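Local coordinates for salicylaldehyde dehydrogenase NahF (Pseudomonas putida, PDB 4JZ6), which probably catalyses the NAD+-dependent oxidation of salicylaldehyde to salicylate, a step in the bacterial degradation of naphthalene, at residues P158-V163 against T185-G190; N354-D359 against M390-E395; S442-C447 against G465-G470. One frame throughout, in Å; residues are numbered along the deposited sequence.

Interaction 1 (P158-V163 against T185-G190)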
loop_
_atom_site.group_PDB
_atom_site.type_symbol
_atom_site.label_atom_id
_atom_site.label_comp_id
_atom_site.label_asym_id
_atom_site.label_seq_id
_atom_site.Cartn_x
_atom_site.Cartn_y
_atom_site.Cartn_z
ATOM N N PRO A 158 13.221 -4.009 9.937
ATOM C CA PRO A 158 12.370 -3.921 11.128
ATOM C C PRO A 158 10.951 -3.454 10.802
ATOM O O PRO A 158 10.772 -2.412 10.166
ATOM C CB PRO A 158 13.093 -2.887 11.995
ATOM C CG PRO A 158 14.525 -3.024 11.602
ATOM C CD PRO A 158 14.496 -3.295 10.118
ATOM N N ILE A 159 9.959 -4.235 11.228
ATOM C CA ILE A 159 8.559 -3.876 11.042
ATOM C C ILE A 159 7.955 -3.392 12.361
ATOM O O ILE A 159 8.164 -4.007 13.411
ATOM C CB ILE A 159 7.736 -5.066 10.493
ATOM C CG1 ILE A 159 7.681 -5.039 8.965
ATOM C CG2 ILE A 159 6.299 -4.991 10.962
ATOM C CD1 ILE A 159 9.006 -4.959 8.277
ATOM N N LEU A 160 7.227 -2.280 12.316
ATOM C CA LEU A 160 6.472 -1.832 13.480
ATOM C C LEU A 160 5.068 -2.437 13.477
ATOM O O LEU A 160 4.254 -2.113 12.608
ATOM C CB LEU A 160 6.372 -0.309 13.504
ATOM C CG LEU A 160 5.473 0.255 14.601
ATOM C CD1 LEU A 160 6.001 -0.163 15.964
ATOM C CD2 LEU A 160 5.388 1.768 14.491
ATOM N N SER A 161 4.794 -3.311 14.447
ATOM C CA SER A 161 3.492 -3.971 14.553
ATOM C C SER A 161 2.712 -3.471 15.761
ATOM O O SER A 161 3.082 -3.749 16.905
ATOM C CB SER A 161 3.658 -5.488 14.665
ATOM O OG SER A 161 4.284 -6.027 13.517
ATOM N N ILE A 162 1.629 -2.742 15.509
ATOM C CA ILE A 162 0.790 -2.243 16.590
ATOM C C ILE A 162 -0.494 -3.067 16.696
ATOM O O ILE A 162 -1.238 -3.204 15.724
ATOM C CB ILE A 162 0.494 -0.753 16.414
ATOM C CG1 ILE A 162 1.805 0.036 16.489
ATOM C CG2 ILE A 162 -0.478 -0.269 17.479
ATOM C CD1 ILE A 162 1.667 1.517 16.150
ATOM N N VAL A 163 -0.735 -3.622 17.881
ATOM C CA VAL A 163 -1.772 -4.634 18.069
ATOM C C VAL A 163 -2.731 -4.268 19.194
ATOM O O VAL A 163 -2.287 -3.919 20.288
ATOM C CB VAL A 163 -1.138 -5.993 18.400
ATOM C CG1 VAL A 163 -2.207 -7.057 18.587
ATOM C CG2 VAL A 163 -0.173 -6.391 17.305
ATOM N N THR A 185 12.428 -8.496 11.271
ATOM C CA THR A 185 12.374 -8.434 12.725
ATOM C C THR A 185 11.306 -7.411 13.074
ATOM O O THR A 185 10.952 -6.575 12.238
ATOM C CB THR A 185 13.723 -8.030 13.336
ATOM O OG1 THR A 185 13.971 -6.643 13.082
ATOM C CG2 THR A 185 14.841 -8.861 12.735
ATOM N N VAL A 186 10.770 -7.476 14.287
ATOM C CA VAL A 186 9.630 -6.627 14.608
ATOM C C VAL A 186 9.657 -5.974 15.993
ATOM O O VAL A 186 10.035 -6.591 16.987
ATOM C CB VAL A 186 8.287 -7.377 14.358
ATOM C CG1 VAL A 186 8.514 -8.873 14.373
ATOM C CG2 VAL A 186 7.214 -6.977 15.369
ATOM N N VAL A 187 9.283 -4.699 16.024
ATOM C CA VAL A 187 8.955 -4.021 17.265
ATOM C C VAL A 187 7.447 -4.155 17.476
ATOM O O VAL A 187 6.647 -3.563 16.744
ATOM C CB VAL A 187 9.366 -2.539 17.226
ATOM C CG1 VAL A 187 8.950 -1.839 18.509
ATOM C CG2 VAL A 187 10.865 -2.413 17.012
ATOM N N PHE A 188 7.081 -4.963 18.467
ATOM C CA PHE A 188 5.696 -5.294 18.776
ATOM C C PHE A 188 5.173 -4.361 19.862
ATOM O O PHE A 188 5.608 -4.426 21.010
ATOM C CB PHE A 188 5.637 -6.762 19.228
ATOM C CG PHE A 188 4.314 -7.193 19.830
ATOM C CD1 PHE A 188 3.114 -6.601 19.457
ATOM C CD2 PHE A 188 4.284 -8.217 20.775
ATOM C CE1 PHE A 188 1.920 -7.015 20.024
ATOM C CE2 PHE A 188 3.094 -8.639 21.336
ATOM C CZ PHE A 188 1.910 -8.039 20.964
ATOM N N LYS A 189 4.237 -3.491 19.494
ATOM C CA LYS A 189 3.591 -2.608 20.455
ATOM C C LYS A 189 2.253 -3.196 20.872
ATOM O O LYS A 189 1.327 -3.283 20.063
ATOM C CB LYS A 189 3.376 -1.222 19.855
ATOM C CG LYS A 189 2.572 -0.286 20.743
ATOM C CD LYS A 189 3.353 0.126 21.980
ATOM C CE LYS A 189 2.529 1.056 22.876
ATOM N NZ LYS A 189 1.193 0.491 23.261
ATOM N N GLY A 190 2.163 -3.597 22.138
ATOM C CA GLY A 190 0.980 -4.256 22.659
ATOM C C GLY A 190 -0.081 -3.295 23.157
ATOM O O GLY A 190 0.066 -2.075 23.036
#

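Interaction 2 (N354-D359 against M390-E395)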
loop_
_atom_site.group_PDB
_atom_site.type_symbol
_atom_site.label_atom_id
_atom_site.label_comp_id
_atom_site.label_asym_id
_atom_site.label_seq_id
_atom_site.Cartn_x
_atom_site.Cartn_y
_atom_site.Cartn_z
ATOM N N ASN A 354 -24.107 4.579 24.569
ATOM C CA ASN A 354 -25.294 5.322 24.983
ATOM C C ASN A 354 -25.531 6.601 24.183
ATOM O O ASN A 354 -26.672 6.941 23.878
ATOM C CB ASN A 354 -25.252 5.626 26.479
ATOM C CG ASN A 354 -25.383 4.378 27.326
ATOM O OD1 ASN A 354 -25.899 3.355 26.868
ATOM N ND2 ASN A 354 -24.907 4.450 28.564
ATOM N N GLY A 355 -24.456 7.309 23.851
ATOM C CA GLY A 355 -24.558 8.462 22.972
ATOM C C GLY A 355 -25.195 8.052 21.658
ATOM O O GLY A 355 -26.122 8.700 21.175
ATOM N N LEU A 356 -24.703 6.952 21.093
ATOM C CA LEU A 356 -25.262 6.381 19.872
ATOM C C LEU A 356 -26.700 5.896 20.088
ATOM O O LEU A 356 -27.565 6.075 19.227
ATOM C CB LEU A 356 -24.387 5.220 19.384
ATOM C CG LEU A 356 -23.138 5.498 18.535
ATOM C CD1 LEU A 356 -23.531 6.023 17.172
ATOM C CD2 LEU A 356 -22.180 6.464 19.203
ATOM N N PHE A 357 -26.936 5.288 21.248
ATOM C CA PHE A 357 -28.230 4.719 21.619
ATOM C C PHE A 357 -29.303 5.810 21.742
ATOM O O PHE A 357 -30.381 5.697 21.155
ATOM C CB PHE A 357 -28.063 3.964 22.943
ATOM C CG PHE A 357 -29.174 2.997 23.270
ATOM C CD1 PHE A 357 -30.502 3.390 23.264
ATOM C CD2 PHE A 357 -28.873 1.690 23.623
ATOM C CE1 PHE A 357 -31.512 2.496 23.584
ATOM C CE2 PHE A 357 -29.877 0.790 23.948
ATOM C CZ PHE A 357 -31.197 1.194 23.927
ATOM N N LYS A 358 -29.012 6.856 22.510
ATOM C CA LYS A 358 -29.964 7.945 22.699
ATOM C C LYS A 358 -30.332 8.592 21.370
ATOM O O LYS A 358 -31.506 8.844 21.099
ATOM C CB LYS A 358 -29.413 9.009 23.654
ATOM C CG LYS A 358 -30.381 10.167 23.885
ATOM C CD LYS A 358 -29.743 11.350 24.616
ATOM C CE LYS A 358 -30.774 12.454 24.869
ATOM N NZ LYS A 358 -30.193 13.660 25.528
ATOM N N ASP A 359 -29.320 8.856 20.547
ATOM C CA ASP A 359 -29.532 9.498 19.255
ATOM C C ASP A 359 -30.493 8.698 18.384
ATOM O O ASP A 359 -31.454 9.246 17.844
ATOM C CB ASP A 359 -28.204 9.696 18.521
ATOM C CG ASP A 359 -28.395 10.218 17.110
ATOM O OD1 ASP A 359 -28.440 11.454 16.933
ATOM O OD2 ASP A 359 -28.510 9.390 16.180
ATOM N N MET A 390 -29.707 8.372 11.667
ATOM C CA MET A 390 -29.205 8.031 12.992
ATOM C C MET A 390 -27.704 7.757 12.926
ATOM O O MET A 390 -27.221 7.147 11.974
ATOM C CB MET A 390 -29.935 6.803 13.531
ATOM C CG MET A 390 -31.440 6.955 13.583
ATOM S SD MET A 390 -32.278 5.388 13.870
ATOM C CE MET A 390 -33.972 5.839 13.538
ATOM N N ARG A 391 -26.968 8.222 13.932
ATOM C CA ARG A 391 -25.528 7.994 13.989
ATOM C C ARG A 391 -25.206 6.500 13.974
ATOM O O ARG A 391 -24.284 6.069 13.286
ATOM C CB ARG A 391 -24.926 8.642 15.236
ATOM C CG ARG A 391 -25.060 10.154 15.301
ATOM C CD ARG A 391 -24.477 10.683 16.602
ATOM N NE ARG A 391 -23.122 10.180 16.819
ATOM C CZ ARG A 391 -22.527 10.114 18.005
ATOM N NH1 ARG A 391 -23.167 10.518 19.097
ATOM N NH2 ARG A 391 -21.291 9.639 18.103
ATOM N N ILE A 392 -25.984 5.713 14.715
ATOM C CA ILE A 392 -25.728 4.279 14.849
ATOM C C ILE A 392 -25.937 3.506 13.539
ATOM O O ILE A 392 -25.513 2.356 13.413
ATOM C CB ILE A 392 -26.562 3.650 15.997
ATOM C CG1 ILE A 392 -25.881 2.384 16.528
ATOM C CG2 ILE A 392 -27.982 3.367 15.543
ATOM C CD1 ILE A 392 -26.486 1.854 17.807
ATOM N N TYR A 393 -26.572 4.150 12.563
ATOM C CA TYR A 393 -26.732 3.584 11.224
ATOM C C TYR A 393 -25.398 3.140 10.606
ATOM O O TYR A 393 -25.318 2.084 9.984
ATOM C CB TYR A 393 -27.426 4.605 10.322
ATOM C CG TYR A 393 -27.705 4.177 8.896
ATOM C CD1 TYR A 393 -26.876 4.580 7.853
ATOM C CD2 TYR A 393 -28.825 3.415 8.586
ATOM C CE1 TYR A 393 -27.143 4.217 6.545
ATOM C CE2 TYR A 393 -29.102 3.049 7.280
ATOM C CZ TYR A 393 -28.260 3.449 6.263
ATOM O OH TYR A 393 -28.536 3.080 4.959
ATOM N N ASP A 394 -24.346 3.929 10.785
ATOM C CA ASP A 394 -23.068 3.561 10.190
ATOM C C ASP A 394 -21.876 3.719 11.133
ATOM O O ASP A 394 -20.777 3.261 10.827
ATOM C CB ASP A 394 -22.830 4.337 8.890
ATOM C CG ASP A 394 -21.742 3.716 8.033
ATOM O OD1 ASP A 394 -21.625 2.469 8.041
ATOM O OD2 ASP A 394 -21.002 4.468 7.355
ATOM N N GLU A 395 -22.080 4.364 12.274
ATOM C CA GLU A 395 -21.006 4.479 13.257
ATOM C C GLU A 395 -20.758 3.141 13.953
ATOM O O GLU A 395 -21.691 2.497 14.432
ATOM C CB GLU A 395 -21.333 5.557 14.288
ATOM C CG GLU A 395 -20.370 6.727 14.283
ATOM C CD GLU A 395 -21.000 7.996 14.820
ATOM O OE1 GLU A 395 -20.743 8.333 15.996
ATOM O OE2 GLU A 395 -21.748 8.658 14.064
HETATM O O HOH W 1 -27.979 6.736 16.471
#

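Interaction 3 (S442-C447 against G465-G470). With SO4 (sulfate ion), chain D.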
loop_
_atom_site.group_PDB
_atom_site.type_symbol
_atom_site.label_atom_id
_atom_site.label_comp_id
_atom_site.label_asym_id
_atom_site.label_seq_id
_atom_site.Cartn_x
_atom_site.Cartn_y
_atom_site.Cartn_z
ATOM N N SER A 442 -21.406 -7.560 -5.740
ATOM C CA SER A 442 -21.579 -6.127 -5.948
ATOM C C SER A 442 -21.232 -5.276 -4.725
ATOM O O SER A 442 -20.939 -4.088 -4.864
ATOM C CB SER A 442 -23.009 -5.828 -6.404
ATOM O OG SER A 442 -23.272 -6.424 -7.661
ATOM N N ILE A 443 -21.265 -5.875 -3.536
ATOM C CA ILE A 443 -20.977 -5.134 -2.302
ATOM C C ILE A 443 -19.478 -4.917 -2.068
ATOM O O ILE A 443 -18.647 -5.750 -2.443
ATOM C CB ILE A 443 -21.625 -5.783 -1.051
ATOM C CG1 ILE A 443 -21.122 -7.211 -0.849
ATOM C CG2 ILE A 443 -23.147 -5.759 -1.161
ATOM C CD1 ILE A 443 -21.812 -7.933 0.281
ATOM N N GLU A 444 -19.151 -3.788 -1.443
ATOM C CA GLU A 444 -17.768 -3.330 -1.307
ATOM C C GLU A 444 -17.116 -3.788 0.002
ATOM O O GLU A 444 -16.889 -2.992 0.919
ATOM C CB GLU A 444 -17.719 -1.804 -1.449
ATOM C CG GLU A 444 -18.080 -1.316 -2.852
ATOM C CD GLU A 444 -18.655 0.092 -2.874
ATOM O OE1 GLU A 444 -19.115 0.580 -1.822
ATOM O OE2 GLU A 444 -18.656 0.714 -3.957
ATOM N N TYR A 445 -16.819 -5.082 0.083
ATOM C CA TYR A 445 -16.338 -5.681 1.326
ATOM C C TYR A 445 -15.146 -6.604 1.097
ATOM O O TYR A 445 -15.076 -7.313 0.090
ATOM C CB TYR A 445 -17.488 -6.408 2.047
ATOM C CG TYR A 445 -18.488 -5.429 2.623
ATOM C CD1 TYR A 445 -18.440 -5.065 3.965
ATOM C CD2 TYR A 445 -19.451 -4.833 1.815
ATOM C CE1 TYR A 445 -19.333 -4.147 4.484
ATOM C CE2 TYR A 445 -20.347 -3.916 2.325
ATOM C CZ TYR A 445 -20.286 -3.579 3.659
ATOM O OH TYR A 445 -21.180 -2.666 4.171
ATOM N N GLY A 446 -14.197 -6.571 2.025
ATOM C CA GLY A 446 -13.033 -7.428 1.942
ATOM C C GLY A 446 -13.403 -8.890 2.096
ATOM O O GLY A 446 -12.743 -9.762 1.530
ATOM N N CYS A 447 -14.453 -9.158 2.868
ATOM C CA CYS A 447 -14.934 -10.521 3.074
ATOM C C CYS A 447 -16.442 -10.612 2.850
ATOM O O CYS A 447 -17.214 -9.867 3.466
ATOM C CB CYS A 447 -14.602 -10.988 4.487
ATOM S SG CYS A 447 -12.900 -10.670 4.984
ATOM N N GLY A 465 -10.057 -5.088 4.641
ATOM C CA GLY A 465 -11.224 -4.373 4.149
ATOM C C GLY A 465 -10.925 -3.273 3.143
ATOM O O GLY A 465 -9.772 -3.035 2.787
ATOM N N THR A 466 -11.979 -2.605 2.680
ATOM C CA THR A 466 -11.857 -1.470 1.771
ATOM C C THR A 466 -12.302 -0.216 2.502
ATOM O O THR A 466 -12.797 -0.294 3.627
ATOM C CB THR A 466 -12.761 -1.636 0.533
ATOM O OG1 THR A 466 -14.135 -1.505 0.922
ATOM C CG2 THR A 466 -12.564 -3.003 -0.093
ATOM N N LYS A 467 -12.143 0.936 1.857
ATOM C CA LYS A 467 -12.589 2.209 2.425
ATOM C C LYS A 467 -11.980 2.490 3.795
ATOM O O LYS A 467 -10.790 2.286 4.002
ATOM C CB LYS A 467 -14.112 2.255 2.528
ATOM C CG LYS A 467 -14.840 1.967 1.235
ATOM C CD LYS A 467 -16.334 2.079 1.463
ATOM C CE LYS A 467 -17.117 1.244 0.474
ATOM N NZ LYS A 467 -18.564 1.232 0.824
ATOM N N ASN A 468 -12.809 2.950 4.728
ATOM C CA ASN A 468 -12.332 3.318 6.058
ATOM C C ASN A 468 -11.805 2.145 6.880
ATOM O O ASN A 468 -11.249 2.346 7.959
ATOM C CB ASN A 468 -13.410 4.066 6.846
ATOM C CG ASN A 468 -13.503 5.530 6.465
ATOM O OD1 ASN A 468 -13.159 5.923 5.347
ATOM N ND2 ASN A 468 -13.967 6.352 7.401
ATOM N N THR A 469 -11.985 0.926 6.374
ATOM C CA THR A 469 -11.430 -0.260 7.025
ATOM C C THR A 469 -9.905 -0.326 6.809
ATOM O O THR A 469 -9.191 -1.060 7.487
ATOM C CB THR A 469 -12.144 -1.554 6.550
ATOM O OG1 THR A 469 -13.562 -1.378 6.656
ATOM C CG2 THR A 469 -11.735 -2.750 7.397
ATOM N N GLY A 470 -9.411 0.480 5.879
ATOM C CA GLY A 470 -7.984 0.576 5.636
ATOM C C GLY A 470 -7.557 0.001 4.297
ATOM O O GLY A 470 -8.294 0.049 3.312
HETATM S S SO4 D . -9.945 0.695 -1.406
HETATM O O1 SO4 D . -8.818 0.866 -0.491
HETATM O O2 SO4 D . -10.272 -0.725 -1.476
HETATM O O3 SO4 D . -11.101 1.451 -0.922
HETATM O O4 SO4 D . -9.566 1.180 -2.732
HETATM O O HOH W 2 -18.663 -1.010 2.149
#

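Interaction 1 (P158-V163 against T185-G190)
V163 and F188 meet near the C-terminal ends of two adjacent parallel strands, 159-162 and 186-189, which helix 170-181 links as a beta-alpha-beta crossover in the Rossmann-like sheet of this family. With CG anti to the backbone N (chi1 169°), the F188 ring leans toward the neighbouring strand. V163 CG2 comes obliquely to within 3.5 Å of F188 CE1, while S161 O lies in the ring plane at its edge. Outside the pair, H198 packs edge-to-face with this ring. An alanine at F188 is likely to leave V163 CG2 without its aromatic neighbour and open a gap beside H198. On the same face, S161 OG lies 3.6 Å from V186 CG2, its polarity satisfied by N242 and A175. The opposite face carries L160 CD1, 3.5 Å from V187 O, and there I162 crosses K189 obliquely, CG1 against CB. The K189 chain bends at chi2 and chi4, curling NZ back to G190 O at 2.8 Å. Five backbone hydrogen bonds, from I159 N to T185 O (2.7 Å) through V163 N to K189 O (3.0 Å), hold the register, while L160 and I162 bond strand 240-244. The main chain thus sets the pairing, F188 and K189 lying on opposite faces.

Interaction 2 (N354-D359 against M390-E395)
D359 and R391 illustrate how a helix can grip a loop through one carboxylate oxygen. With its CG anti to the backbone N (chi1 174°), D359 reaches across so that OD2 accepts the R391 backbone N at 3.0 Å, in a nearly straight bond that arrives from above the carboxylate plane. A water shares the same oxygen: it donates to D359 OD2 at 2.7 Å and to L356 O, and accepts from I392 N at 2.8 Å. Two successive amides of the loop are thus satisfied from the helix, one directly and one through the water.

Beside this polar core sits the tight apolar part. L356 turns its two methyls into the loop, CD1 lying 4.0 Å from I392 CB and 3.7 Å from E395 CB, with the I392 backbone N also beside it, and I392 continues the packing inward onto L383, I401 and V403. Helix 349-362 here lies against strands 381-384 and 401-407 of the mixed sheet, and the loop that joins those strands makes a single turn with helical backbone angles before entering the Glu-x-Phe-Gly-Pro motif of aldehyde dehydrogenases. Within that turn, R391 O accepts from both D394 N and E395 N.

The outer side is looser: R391 is exposed, and its NH1 comes no closer than 4.0 Å to G355 O. Its side chain crosses L356 at about a right angle, CD2 sitting over one face of the guanidinium. A salt bridge joins NH2 to E395 OE1, but the NE bonds to that carboxylate are weak. Of the R391 side chain, D359 touches the aliphatic CB, CG and CD; its OD1 stays 5.5 Å from R391 NE, close enough that the opposite charges probably still attract, and has a long, weak ion pair with K363.

Interaction 3 (S442-C447 against G465-G470)
E444 and K467 both carry CG anti to the carbonyl carbon (chi1 -67° and -54°), and with each chain extended beyond CG the two side chains cross at about a right angle with their charged ends together. E444 is also the centre of an inverse gamma turn, which follows helix 433-442 just before strand 447-450. The salt bridge joins K467 NZ to E444 OE1 at 2.8 Å; the ammonium approaches on the anti side of the carboxylate, 28° out of its plane. NZ has further partners in S420 O and in a water at 2.6 Å, so several acceptors fix the lysine end.

That water donates in turn to E444 O, which also receives a weak hydrogen bond from T466 OG1 at 3.1 Å. The hydroxyl can reach it because OG1 stands between the backbone N and the carbonyl carbon. Further along, the two segments draw close at a pair of glycines: G446 CA lies 4.2 Å from G465 CA, leaving no room for a side chain at G446.

The second subunit borders the contact. C447 pairs in a parallel ladder with a strand of that subunit, so the sheet runs on across the interface, and I443 O accepts from K487 of the second subunit. A sulfate, probably from the crystallisation liquor, accepts from K467 N through O3 at 3.0 Å and from R239 and R240 of the second subunit, an anion held between the chains. Within this subunit, the water that joins K467 NZ to E444 O lies over one face of the Y445 ring, offset toward the rim.

The three contacts follow one another along the chain without touching. Interaction 1 is core, nearly all its residues buried, two neighbouring strands of one sheet joined by regular main-chain bonds and apolar side chains. Interaction 2, whose centre lies about 34 Å from that of interaction 1 across the middle of the chain, sets a helix against a loop beside a different sheet; there a carboxylate and a water serve loop amides, and the charged pair faces outward. Interaction 3 is also largely buried, but between two loops at the subunit interface, and relies on a salt bridge. The nearest atoms of interactions 2 and 3 are about 6 Å apart, and S420 serves both, bonding D394 and K467.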